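Local coordinates for Zn-dependent hydrolase of metallo-beta-lactamase superfamily TM0207 (Thermotoga maritima, PDB 1VJN), which probably acts as a zinc-dependent hydrolase with the metallo-hydrolase/oxidoreductase fold, its natural substrate not being established, at residues 13-18 with 23-28; 71-74 with 80-83; 91-96 with 122-127; 169-174 with 187-192. One frame throughout, in Å; residues are numbered along the deposited sequence.

Contact 1. Residues 13-18 with 23-28; sequences MKITWF and FALEME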
loop_
_atom_site.group_PDB
_atom_site.type_symbol
_atom_site.label_atom_id
_atom_site.label_comp_id
_atom_site.label_asym_id
_atom_site.label_seq_id
_atom_site.Cartn_x
_atom_site.Cartn_y
_atom_site.Cartn_z
HETATM N N MSE A 13 -3.442 15.103 0.872
HETATM C CA MSE A 13 -2.522 14.186 0.223
HETATM C C MSE A 13 -3.066 13.553 -1.049
HETATM O O MSE A 13 -4.253 13.473 -1.270
HETATM C CB MSE A 13 -2.079 13.102 1.202
HETATM C CG MSE A 13 -3.114 12.075 1.545
HETATM SE SE MSE A 13 -2.239 10.561 2.447
HETATM C CE MSE A 13 -0.785 10.074 1.082
ATOM N N LYS A 14 -2.158 13.073 -1.875
ATOM C CA LYS A 14 -2.519 12.509 -3.148
ATOM C C LYS A 14 -1.842 11.170 -3.334
ATOM O O LYS A 14 -0.634 11.015 -3.104
ATOM C CB LYS A 14 -2.140 13.438 -4.278
ATOM C CG LYS A 14 -2.384 12.832 -5.632
ATOM C CD LYS A 14 -2.536 13.911 -6.703
ATOM C CE LYS A 14 -1.336 14.089 -7.594
ATOM N NZ LYS A 14 -1.755 14.977 -8.741
ATOM N N ILE A 15 -2.652 10.206 -3.729
ATOM C CA ILE A 15 -2.181 8.845 -4.033
ATOM C C ILE A 15 -2.468 8.569 -5.484
ATOM O O ILE A 15 -3.606 8.802 -5.942
ATOM C CB ILE A 15 -2.911 7.808 -3.184
ATOM C CG1 ILE A 15 -2.656 8.032 -1.676
ATOM C CG2 ILE A 15 -2.462 6.377 -3.584
ATOM C CD1 ILE A 15 -3.796 7.568 -0.789
ATOM N N THR A 16 -1.447 8.095 -6.195
ATOM C CA THR A 16 -1.542 7.711 -7.596
ATOM C C THR A 16 -1.142 6.265 -7.735
ATOM O O THR A 16 -0.088 5.864 -7.289
ATOM C CB THR A 16 -0.600 8.577 -8.492
ATOM O OG1 THR A 16 -1.003 9.950 -8.449
ATOM C CG2 THR A 16 -0.729 8.203 -9.969
ATOM N N TRP A 17 -1.982 5.496 -8.400
ATOM C CA TRP A 17 -1.688 4.112 -8.647
ATOM C C TRP A 17 -1.132 3.965 -10.066
ATOM O O TRP A 17 -1.704 4.454 -11.016
ATOM C CB TRP A 17 -2.946 3.280 -8.453
ATOM C CG TRP A 17 -2.707 1.825 -8.514
ATOM C CD1 TRP A 17 -1.607 1.130 -8.060
ATOM C CD2 TRP A 17 -3.614 0.864 -9.005
ATOM N NE1 TRP A 17 -1.780 -0.203 -8.282
ATOM C CE2 TRP A 17 -3.008 -0.390 -8.870
ATOM C CE3 TRP A 17 -4.884 0.938 -9.590
ATOM C CZ2 TRP A 17 -3.642 -1.569 -9.269
ATOM C CZ3 TRP A 17 -5.512 -0.235 -9.985
ATOM C CH2 TRP A 17 -4.891 -1.467 -9.819
ATOM N N PHE A 18 -0.012 3.264 -10.180
ATOM C CA PHE A 18 0.629 2.973 -11.465
ATOM C C PHE A 18 0.490 1.500 -11.873
ATOM O O PHE A 18 0.989 1.084 -12.925
ATOM C CB PHE A 18 2.107 3.349 -11.376
ATOM C CG PHE A 18 2.322 4.811 -11.294
ATOM C CD1 PHE A 18 2.211 5.586 -12.414
ATOM C CD2 PHE A 18 2.591 5.417 -10.084
ATOM C CE1 PHE A 18 2.403 6.925 -12.349
ATOM C CE2 PHE A 18 2.772 6.768 -10.016
ATOM C CZ PHE A 18 2.685 7.517 -11.140
ATOM N N PHE A 23 2.549 2.730 -6.132
ATOM C CA PHE A 23 1.843 3.956 -5.861
ATOM C C PHE A 23 2.806 5.109 -5.624
ATOM O O PHE A 23 3.881 4.916 -5.038
ATOM C CB PHE A 23 1.061 3.792 -4.558
ATOM C CG PHE A 23 0.012 2.723 -4.595
ATOM C CD1 PHE A 23 0.351 1.391 -4.389
ATOM C CD2 PHE A 23 -1.309 3.052 -4.777
ATOM C CE1 PHE A 23 -0.611 0.396 -4.422
ATOM C CE2 PHE A 23 -2.280 2.059 -4.795
ATOM C CZ PHE A 23 -1.929 0.733 -4.617
ATOM N N ALA A 24 2.427 6.293 -6.072
ATOM C CA ALA A 24 3.090 7.530 -5.628
ATOM C C ALA A 24 2.180 8.150 -4.596
ATOM O O ALA A 24 0.972 8.364 -4.854
ATOM C CB ALA A 24 3.377 8.514 -6.783
ATOM N N LEU A 25 2.753 8.381 -3.412
ATOM C CA LEU A 25 2.120 9.140 -2.317
ATOM C C LEU A 25 2.740 10.510 -2.202
ATOM O O LEU A 25 3.952 10.641 -2.025
ATOM C CB LEU A 25 2.312 8.421 -0.968
ATOM C CG LEU A 25 2.050 6.936 -0.951
ATOM C CD1 LEU A 25 2.448 6.357 0.412
ATOM C CD2 LEU A 25 0.603 6.673 -1.258
ATOM N N GLU A 26 1.921 11.537 -2.282
ATOM C CA GLU A 26 2.377 12.890 -2.052
ATOM C C GLU A 26 1.827 13.466 -0.746
ATOM O O GLU A 26 0.616 13.516 -0.523
ATOM C CB GLU A 26 1.991 13.770 -3.207
ATOM C CG GLU A 26 2.594 13.309 -4.511
ATOM C CD GLU A 26 1.987 13.995 -5.719
ATOM O OE1 GLU A 26 1.895 15.250 -5.730
ATOM O OE2 GLU A 26 1.615 13.275 -6.667
HETATM N N MSE A 27 2.745 13.884 0.111
HETATM C CA MSE A 27 2.440 14.441 1.413
HETATM C C MSE A 27 3.645 15.281 1.858
HETATM O O MSE A 27 4.783 14.838 1.740
HETATM C CB MSE A 27 2.151 13.323 2.433
HETATM C CG MSE A 27 3.163 12.155 2.438
HETATM SE SE MSE A 27 2.858 10.719 3.858
HETATM C CE MSE A 27 0.843 10.921 4.229
ATOM N N GLU A 28 3.381 16.495 2.341
ATOM C CA GLU A 28 4.417 17.390 2.883
ATOM C C GLU A 28 5.333 17.972 1.804
ATOM O O GLU A 28 6.493 18.236 2.088
ATOM C CB GLU A 28 5.301 16.661 3.913
ATOM C CG GLU A 28 4.567 15.787 4.925
ATOM C CD GLU A 28 3.918 16.591 6.031
ATOM O OE1 GLU A 28 4.210 17.807 6.162
ATOM O OE2 GLU A 28 3.106 15.994 6.768
HETATM O O HOH W 1 0.293 10.966 -6.138
#

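Contact 2. Residues 71-74 with 80-83; sequences NFRV and AYTV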
loop_
_atom_site.group_PDB
_atom_site.type_symbol
_atom_site.label_atom_id
_atom_site.label_comp_id
_atom_site.label_asym_id
_atom_site.label_seq_id
_atom_site.Cartn_x
_atom_site.Cartn_y
_atom_site.Cartn_z
ATOM N N ASN A 71 16.431 12.302 -6.650
ATOM C CA ASN A 71 17.589 11.867 -5.883
ATOM C C ASN A 71 17.037 11.263 -4.616
ATOM O O ASN A 71 17.070 11.867 -3.554
ATOM C CB ASN A 71 18.444 13.079 -5.596
ATOM C CG ASN A 71 18.977 13.704 -6.856
ATOM O OD1 ASN A 71 19.304 12.997 -7.780
ATOM N ND2 ASN A 71 19.082 15.027 -6.893
ATOM N N PHE A 72 16.518 10.054 -4.725
ATOM C CA PHE A 72 15.733 9.488 -3.636
ATOM C C PHE A 72 16.529 8.619 -2.684
ATOM O O PHE A 72 17.623 8.175 -2.979
ATOM C CB PHE A 72 14.534 8.711 -4.185
ATOM C CG PHE A 72 14.870 7.803 -5.329
ATOM C CD1 PHE A 72 15.434 6.561 -5.104
ATOM C CD2 PHE A 72 14.625 8.191 -6.625
ATOM C CE1 PHE A 72 15.753 5.727 -6.181
ATOM C CE2 PHE A 72 14.954 7.376 -7.695
ATOM C CZ PHE A 72 15.482 6.138 -7.480
ATOM N N ARG A 73 15.963 8.439 -1.503
ATOM C CA ARG A 73 16.407 7.471 -0.539
ATOM C C ARG A 73 15.646 6.168 -0.811
ATOM O O ARG A 73 14.414 6.158 -0.860
ATOM C CB ARG A 73 16.091 7.971 0.867
ATOM C CG ARG A 73 16.269 6.974 1.976
ATOM C CD ARG A 73 17.594 6.330 1.970
ATOM N NE ARG A 73 18.168 6.344 3.313
ATOM C CZ ARG A 73 18.251 5.299 4.112
ATOM N NH1 ARG A 73 17.818 4.089 3.726
ATOM N NH2 ARG A 73 18.823 5.456 5.288
ATOM N N VAL A 74 16.377 5.073 -1.028
ATOM C CA VAL A 74 15.752 3.766 -1.219
ATOM C C VAL A 74 15.674 3.145 0.169
ATOM O O VAL A 74 16.690 3.085 0.819
ATOM C CB VAL A 74 16.618 2.851 -2.067
ATOM C CG1 VAL A 74 15.964 1.421 -2.140
ATOM C CG2 VAL A 74 16.787 3.438 -3.429
ATOM N N ALA A 80 13.044 2.381 11.577
ATOM C CA ALA A 80 12.401 3.668 11.688
ATOM C C ALA A 80 13.257 4.707 10.999
ATOM O O ALA A 80 14.441 4.812 11.262
ATOM C CB ALA A 80 12.209 4.023 13.143
ATOM N N TYR A 81 12.651 5.465 10.107
ATOM C CA TYR A 81 13.368 6.417 9.315
ATOM C C TYR A 81 12.602 7.722 9.262
ATOM O O TYR A 81 11.385 7.787 9.439
ATOM C CB TYR A 81 13.524 5.909 7.885
ATOM C CG TYR A 81 13.974 4.477 7.775
ATOM C CD1 TYR A 81 13.060 3.416 7.845
ATOM C CD2 TYR A 81 15.318 4.179 7.576
ATOM C CE1 TYR A 81 13.503 2.101 7.726
ATOM C CE2 TYR A 81 15.755 2.882 7.461
ATOM C CZ TYR A 81 14.852 1.850 7.532
ATOM O OH TYR A 81 15.329 0.582 7.390
ATOM N N THR A 82 13.339 8.772 8.967
ATOM C CA THR A 82 12.761 10.068 8.814
ATOM C C THR A 82 13.436 10.636 7.591
ATOM O O THR A 82 14.649 10.831 7.556
ATOM C CB THR A 82 13.031 10.890 10.069
ATOM O OG1 THR A 82 12.107 10.486 11.079
ATOM C CG2 THR A 82 12.711 12.375 9.849
ATOM N N VAL A 83 12.650 10.850 6.562
ATOM C CA VAL A 83 13.214 11.275 5.324
ATOM C C VAL A 83 12.399 12.455 4.894
ATOM O O VAL A 83 11.217 12.311 4.573
ATOM C CB VAL A 83 13.198 10.140 4.277
ATOM C CG1 VAL A 83 13.681 10.667 2.930
ATOM C CG2 VAL A 83 14.068 8.963 4.740
#

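Contact 3. Residues 91-96 with 122-127; sequences VETFHD and GDLGHV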
loop_
_atom_site.group_PDB
_atom_site.type_symbol
_atom_site.label_atom_id
_atom_site.label_comp_id
_atom_site.label_asym_id
_atom_site.label_seq_id
_atom_site.Cartn_x
_atom_site.Cartn_y
_atom_site.Cartn_z
ATOM N N VAL A 91 8.254 -2.784 8.739
ATOM C CA VAL A 91 7.947 -3.892 9.692
ATOM C C VAL A 91 7.999 -5.170 8.889
ATOM O O VAL A 91 7.296 -5.283 7.923
ATOM C CB VAL A 91 6.544 -3.682 10.346
ATOM C CG1 VAL A 91 6.106 -4.849 11.174
ATOM C CG2 VAL A 91 6.538 -2.431 11.170
ATOM N N GLU A 92 8.894 -6.089 9.238
ATOM C CA GLU A 92 9.027 -7.337 8.511
ATOM C C GLU A 92 7.911 -8.258 8.985
ATOM O O GLU A 92 7.645 -8.349 10.198
ATOM C CB GLU A 92 10.385 -7.980 8.797
ATOM C CG GLU A 92 10.905 -8.963 7.754
ATOM C CD GLU A 92 12.445 -9.050 7.816
ATOM O OE1 GLU A 92 13.008 -9.263 8.933
ATOM O OE2 GLU A 92 13.106 -8.881 6.761
ATOM N N THR A 93 7.223 -8.870 8.031
ATOM C CA THR A 93 6.155 -9.811 8.334
ATOM C C THR A 93 6.502 -11.226 7.929
ATOM O O THR A 93 5.779 -12.180 8.267
ATOM C CB THR A 93 4.843 -9.430 7.670
ATOM O OG1 THR A 93 4.934 -9.371 6.233
ATOM C CG2 THR A 93 4.397 -8.105 8.102
ATOM N N PHE A 94 7.565 -11.342 7.143
ATOM C CA PHE A 94 8.080 -12.594 6.753
ATOM C C PHE A 94 9.568 -12.437 6.472
ATOM O O PHE A 94 10.009 -11.409 5.903
ATOM C CB PHE A 94 7.416 -13.087 5.480
ATOM C CG PHE A 94 8.002 -14.374 5.002
ATOM C CD1 PHE A 94 7.845 -15.519 5.768
ATOM C CD2 PHE A 94 8.778 -14.430 3.841
ATOM C CE1 PHE A 94 8.426 -16.734 5.370
ATOM C CE2 PHE A 94 9.363 -15.634 3.426
ATOM C CZ PHE A 94 9.190 -16.790 4.200
ATOM N N HIS A 95 10.322 -13.457 6.847
ATOM C CA HIS A 95 11.715 -13.612 6.422
ATOM C C HIS A 95 12.140 -15.067 6.685
ATOM O O HIS A 95 12.086 -15.502 7.831
ATOM C CB HIS A 95 12.621 -12.641 7.178
ATOM C CG HIS A 95 14.065 -12.701 6.768
ATOM N ND1 HIS A 95 14.837 -13.837 6.908
ATOM C CD2 HIS A 95 14.887 -11.749 6.257
ATOM C CE1 HIS A 95 16.064 -13.589 6.482
ATOM N NE2 HIS A 95 16.119 -12.330 6.081
ATOM N N ASP A 96 12.551 -15.797 5.636
ATOM C CA ASP A 96 12.803 -17.254 5.716
ATOM C C ASP A 96 14.132 -17.619 6.386
ATOM O O ASP A 96 15.093 -16.854 6.331
ATOM C CB ASP A 96 12.766 -17.889 4.322
ATOM N N GLY A 122 2.467 -4.643 1.204
ATOM C CA GLY A 122 3.345 -5.462 0.387
ATOM C C GLY A 122 2.548 -6.671 -0.122
ATOM O O GLY A 122 1.410 -6.544 -0.516
ATOM N N ASP A 123 3.174 -7.847 -0.079
ATOM C CA ASP A 123 2.587 -9.113 -0.495
ATOM C C ASP A 123 2.254 -9.949 0.733
ATOM O O ASP A 123 2.483 -11.137 0.780
ATOM C CB ASP A 123 3.613 -9.807 -1.362
ATOM C CG ASP A 123 3.875 -9.030 -2.650
ATOM O OD1 ASP A 123 2.899 -8.620 -3.297
ATOM O OD2 ASP A 123 4.994 -8.743 -3.077
ATOM N N LEU A 124 1.637 -9.319 1.714
ATOM C CA LEU A 124 1.363 -9.923 3.005
ATOM C C LEU A 124 0.662 -11.222 2.790
ATOM O O LEU A 124 -0.358 -11.255 2.083
ATOM C CB LEU A 124 0.492 -9.016 3.845
ATOM C CG LEU A 124 0.123 -9.547 5.245
ATOM C CD1 LEU A 124 1.335 -9.634 6.140
ATOM C CD2 LEU A 124 -0.875 -8.628 5.847
ATOM N N GLY A 125 1.212 -12.261 3.434
ATOM C CA GLY A 125 0.832 -13.643 3.194
ATOM C C GLY A 125 0.025 -14.254 4.292
ATOM O O GLY A 125 -0.446 -15.396 4.149
ATOM N N HIS A 126 -0.101 -13.563 5.421
ATOM C CA HIS A 126 -0.791 -14.162 6.588
ATOM C C HIS A 126 -1.411 -12.975 7.322
ATOM O O HIS A 126 -1.017 -11.831 7.133
ATOM C CB HIS A 126 0.183 -14.911 7.544
ATOM C CG HIS A 126 1.300 -14.031 8.038
ATOM N ND1 HIS A 126 1.117 -13.064 9.001
ATOM C CD2 HIS A 126 2.582 -13.893 7.616
ATOM C CE1 HIS A 126 2.246 -12.406 9.193
ATOM N NE2 HIS A 126 3.157 -12.898 8.373
ATOM N N VAL A 127 -2.422 -13.233 8.112
ATOM C CA VAL A 127 -3.022 -12.167 8.928
ATOM C C VAL A 127 -1.926 -11.649 9.853
ATOM O O VAL A 127 -1.178 -12.447 10.382
ATOM C CB VAL A 127 -4.203 -12.734 9.733
ATOM C CG1 VAL A 127 -4.682 -11.750 10.813
ATOM C CG2 VAL A 127 -5.358 -13.120 8.771
HETATM O O HOH W 2 4.109 -11.912 4.959
#

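Contact 4. Residues 169-174 with 187-192; sequences IIPMHY and DDFLKL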
loop_
_atom_site.group_PDB
_atom_site.type_symbol
_atom_site.label_atom_id
_atom_site.label_comp_id
_atom_site.label_asym_id
_atom_site.label_seq_id
_atom_site.Cartn_x
_atom_site.Cartn_y
_atom_site.Cartn_z
ATOM N N ILE A 169 -9.659 2.047 2.621
ATOM C CA ILE A 169 -9.055 0.777 2.267
ATOM C C ILE A 169 -8.921 0.630 0.739
ATOM O O ILE A 169 -9.934 0.674 0.018
ATOM C CB ILE A 169 -9.919 -0.384 2.802
ATOM C CG1 ILE A 169 -9.939 -0.421 4.335
ATOM C CG2 ILE A 169 -9.367 -1.669 2.270
ATOM C CD1 ILE A 169 -11.083 -1.262 4.938
ATOM N N ILE A 170 -7.699 0.423 0.242
ATOM C CA ILE A 170 -7.512 0.272 -1.172
ATOM C C ILE A 170 -6.973 -1.128 -1.430
ATOM O O ILE A 170 -5.842 -1.437 -1.022
ATOM C CB ILE A 170 -6.564 1.367 -1.729
ATOM C CG1 ILE A 170 -7.130 2.784 -1.489
ATOM C CG2 ILE A 170 -6.266 1.136 -3.199
ATOM C CD1 ILE A 170 -6.108 3.907 -1.486
ATOM N N PRO A 171 -7.779 -1.994 -2.074
ATOM C CA PRO A 171 -7.299 -3.363 -2.400
ATOM C C PRO A 171 -6.264 -3.356 -3.549
ATOM O O PRO A 171 -6.263 -2.458 -4.428
ATOM C CB PRO A 171 -8.569 -4.098 -2.870
ATOM C CG PRO A 171 -9.494 -2.977 -3.405
ATOM C CD PRO A 171 -9.177 -1.752 -2.545
HETATM N N MSE A 172 -5.402 -4.349 -3.567
HETATM C CA MSE A 172 -4.507 -4.511 -4.704
HETATM C C MSE A 172 -4.265 -5.990 -4.845
HETATM O O MSE A 172 -4.789 -6.763 -4.046
HETATM C CB MSE A 172 -3.193 -3.762 -4.498
HETATM C CG MSE A 172 -2.507 -4.113 -3.201
HETATM SE SE MSE A 172 -0.906 -2.972 -2.777
HETATM C CE MSE A 172 -0.424 -3.907 -1.104
ATOM N N HIS A 173 -3.506 -6.366 -5.877
ATOM C CA HIS A 173 -3.027 -7.749 -6.053
ATOM C C HIS A 173 -4.228 -8.678 -6.307
ATOM O O HIS A 173 -4.365 -9.685 -5.628
ATOM C CB HIS A 173 -2.276 -8.295 -4.803
ATOM C CG HIS A 173 -0.868 -7.821 -4.645
ATOM N ND1 HIS A 173 -0.464 -7.030 -3.581
ATOM C CD2 HIS A 173 0.247 -8.076 -5.365
ATOM C CE1 HIS A 173 0.831 -6.794 -3.674
ATOM N NE2 HIS A 173 1.284 -7.405 -4.756
ATOM N N TYR A 174 -5.105 -8.314 -7.245
ATOM C CA TYR A 174 -6.273 -9.107 -7.594
ATOM C C TYR A 174 -6.273 -9.368 -9.103
ATOM O O TYR A 174 -5.371 -8.882 -9.780
ATOM C CB TYR A 174 -7.564 -8.388 -7.139
ATOM C CG TYR A 174 -7.648 -6.932 -7.461
ATOM C CD1 TYR A 174 -8.040 -6.525 -8.698
ATOM C CD2 TYR A 174 -7.412 -5.952 -6.488
ATOM C CE1 TYR A 174 -8.136 -5.205 -9.017
ATOM C CE2 TYR A 174 -7.561 -4.619 -6.783
ATOM C CZ TYR A 174 -7.913 -4.254 -8.068
ATOM O OH TYR A 174 -8.035 -2.940 -8.443
ATOM N N ASP A 187 -14.027 -8.174 -6.713
ATOM C CA ASP A 187 -15.430 -8.307 -6.301
ATOM C C ASP A 187 -15.619 -9.214 -5.078
ATOM O O ASP A 187 -16.547 -9.000 -4.301
ATOM C CB ASP A 187 -16.280 -8.835 -7.458
ATOM C CG ASP A 187 -16.476 -7.804 -8.592
ATOM O OD1 ASP A 187 -16.002 -6.633 -8.501
ATOM O OD2 ASP A 187 -17.116 -8.104 -9.636
ATOM N N ASP A 188 -14.738 -10.218 -4.891
ATOM C CA ASP A 188 -14.817 -11.092 -3.705
ATOM C C ASP A 188 -14.513 -10.364 -2.410
ATOM O O ASP A 188 -14.988 -10.717 -1.358
ATOM C CB ASP A 188 -13.830 -12.260 -3.819
ATOM C CG ASP A 188 -14.252 -13.283 -4.846
ATOM O OD1 ASP A 188 -15.223 -13.045 -5.602
ATOM O OD2 ASP A 188 -13.656 -14.366 -4.982
ATOM N N PHE A 189 -13.669 -9.367 -2.469
ATOM C CA PHE A 189 -13.428 -8.512 -1.318
ATOM C C PHE A 189 -14.565 -7.513 -1.146
ATOM O O PHE A 189 -15.068 -7.294 -0.035
ATOM C CB PHE A 189 -12.099 -7.838 -1.544
ATOM C CG PHE A 189 -11.642 -6.955 -0.436
ATOM C CD1 PHE A 189 -11.332 -7.470 0.803
ATOM C CD2 PHE A 189 -11.447 -5.580 -0.668
ATOM C CE1 PHE A 189 -10.874 -6.659 1.802
ATOM C CE2 PHE A 189 -10.999 -4.759 0.342
ATOM C CZ PHE A 189 -10.700 -5.287 1.570
ATOM N N LEU A 190 -15.012 -6.908 -2.238
ATOM C CA LEU A 190 -16.055 -5.861 -2.152
ATOM C C LEU A 190 -17.363 -6.348 -1.531
ATOM O O LEU A 190 -18.055 -5.594 -0.847
ATOM C CB LEU A 190 -16.356 -5.260 -3.535
ATOM C CG LEU A 190 -15.157 -4.669 -4.266
ATOM C CD1 LEU A 190 -15.570 -4.065 -5.623
ATOM C CD2 LEU A 190 -14.452 -3.639 -3.412
ATOM N N LYS A 191 -17.726 -7.596 -1.798
ATOM C CA LYS A 191 -18.939 -8.164 -1.235
ATOM C C LYS A 191 -18.941 -8.237 0.311
ATOM O O LYS A 191 -19.978 -8.449 0.916
ATOM C CB LYS A 191 -19.264 -9.533 -1.857
ATOM C CG LYS A 191 -18.170 -10.585 -1.739
ATOM C CD LYS A 191 -18.693 -11.982 -1.367
ATOM C CE LYS A 191 -19.728 -12.540 -2.345
ATOM N NZ LYS A 191 -20.472 -13.725 -1.747
ATOM N N LEU A 192 -17.799 -8.001 0.949
ATOM C CA LEU A 192 -17.705 -8.095 2.397
ATOM C C LEU A 192 -18.009 -6.787 3.092
ATOM O O LEU A 192 -18.011 -6.724 4.322
ATOM C CB LEU A 192 -16.297 -8.576 2.776
ATOM C CG LEU A 192 -15.891 -9.941 2.196
ATOM C CD1 LEU A 192 -14.407 -10.234 2.538
ATOM C CD2 LEU A 192 -16.821 -11.087 2.672
#

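Contact 1. Residues 13-18 with 23-28
Trp17 and Phe23 meet across two antiparallel strands, the five-membered ring of the tryptophan lying over one face of the phenyl ring in an offset stack, centroids 4.4 Å apart and planes 21° from parallel. Trp17 CG stands anti to the backbone N (chi1 -173°) and Phe23 CG beside its own (chi1 -62°), which brings the rings together. The bump is Trp17 CD1, near the rim of the Phe23 ring, 3.5 Å from CE2. Next to it, Ile15 CG2 abuts Phe23 CD2 at 3.7 Å, while Ile15 CG1 runs alongside Leu25 CD2. Two selenomethionines finish the row side by side, Met13 SE against Met27 CE (3.6 Å). The strands form a beta hairpin in one sheet of the metallo-hydrolase sandwich, and Met13, Leu25 and Met27 press into strand 116-120 of the other. Four backbone hydrogen bonds, in the pairs Lys14-Glu26 and Thr16-Ala24, set the register. On the face carrying those four residues, Ala24 CB is a small knob at the Phe18 ring edge, 3.7 Å from CE2, and Thr16 CG2 lies over one face of that ring. A water fills the notch between Thr16 OG1 (2.8 Å), Ala24 O and Glu26 OE2; Lys14 CE lies against the Glu26 carboxylate.

Contact 2. Residues 71-74 with 80-83
Arg73 carries the whole of its side of this surface contact, meeting Val83 with its aliphatic stem and approaching Tyr81 with its charged end. Just before it, Phe72 turns its ring to strand 52-54, where it touches Val53, and receives Val74 CG2 at its own edge. At Arg73 the chain enters strand 73-75, pairing through its backbone with Asp51 and Val53, and the side chain sets out toward the other segment. Its CB stands 4.2 Å from Val83 CG1 and its CG 4.1 Å from Val83 CG2; the two valine methyls lie along one side of the CB-CG bond, one abreast of each carbon, and the side chains cross at about a right angle. Bends at chi2 and chi3 (52° and 133°) then fold the guanidinium back over its own strand. NH1 thereby reaches Val74 O at 3.3 Å, the acceptor close to the guanidinium plane, and NH2 is left 4.4 Å from Tyr81 CD2, oblique to both flat groups. The tyrosine hydroxyl is engaged with Arg77 O. Strands 73-75 and 79-83 are the outermost strands of the two different sheets, so the contact bridges the sandwich along one margin. Loose van der Waals approaches carry it, with the arginine's polar end steadied by its own strand; the charge probably contributes little across the gap, where the guanidinium only skirts Tyr81.

Contact 3. Residues 91-96 with 122-127
His126 NE2 donates to Thr93 O in a short, nearly linear hydrogen bond, 2.7 Å long with 176° at the hydrogen. The acceptor lies in the imidazole plane, at the ring edge, whereas the donor is tilted from the plane of the carbonyl. The second touch is apolar: Leu124 CD1 meets the Thr93 side chain crosswise, 3.6 Å from OG1 and 3.8 Å from CB, and the same methyl sits above the rim of the His126 ring. A water joins the segments a third time, between Thr93 OG1 (3.0 Å) and Gly125 N.

Next come the groups that hold these partners. With chi1 at 56°, CG of His126 stands between the backbone N and the carbonyl carbon, which turns ND1 toward the carbonyl of the next residue. ND1 donates to Val127 O at 2.7 Å, approaching from above the carbonyl plane (64° out of it), so each ring nitrogen has a carbonyl partner, which fixes the ring's rotation. Thr93 OG1 is also bonded to Asn106 ND2 on the neighbouring strand 105-113, at the corner where strand 86-95 is interrupted. Farther out, Gln132 of helix 130-136 packs on both Thr93 and His126, and Leu124 pairs through its backbone with Ile152.

The contact thus pins the loop after strand 116-120, which also carries Asp123, to the strand corner. If both imidazole bonds are real donations, the ring would carry a proton on each nitrogen and could be cationic.

Contact 4. Residues 169-174 with 187-192
Phe189 lies against Ile169 and Pro171, and its side chain is the single piece of the short helix 187-190 that makes close contact with strand 168-172. The CB points toward the strand, and with CG opposite the backbone N (chi1 -177°) the ring extends toward the strand as well. Along one side of the ring, CD2 comes first and meets Pro171 CB at 3.9 Å. The next atom, CE2, lies between two partners, 4.1 Å from Pro171 CB and 4.0 Å from Ile169 CG2. At the tip, CZ reaches Ile169 CG2 at 3.9 Å.

The two partners come from different directions. The isoleucine methyl lies at the ring edge, in its plane, whereas the proline carbon approaches obliquely. With CG1 of Ile169 beside the backbone N (chi1 -66°), CG2 is anti to that N and is the branch that meets the ring. Both residues direct their CB toward the helix, and Ile170 between them points away, as expected along a strand.

Around the ring, Phe193 packs edge-to-face with Phe189, while Ala157 of helix 154-163 and Val146 also touch it. Leu190 packs on Val214 and Val216 of the adjacent strand 213-216. The helix therefore covers the outer surface of the larger sheet of the sandwich, beside helix 154-163. All three touching residues are buried and the touching atoms are carbon throughout, so the contact rests on dispersion and on exclusion of water, with a methyl at the ring edge and Pro171 CB set obliquely to the ring supplying what directionality there is.

Contacts 1, 3 and 4 converge through the end of strand 168-172. From contact 1, Phe23 CE1 packs on Met172 SE at 3.8 Å and Trp17 CH2 on Tyr174 OH at 3.7 Å, joining the two sheets. From contact 3, Gly122 O lies 3.3 Å from Met172 CE, and Asp123 OD1 makes an unusually close polar approach of undecided nature to His173 NE2, with His57 beside the aspartate; the cluster may correspond to the metal-binding region of the superfamily, with no metal among the contacts to confirm it. Contact 2 stands apart at one margin of the sandwich, its nearest atoms about 17 Å from those of contact 4 but about 7 Å from contacts 1 and 3, whose strands lie in its two sheets.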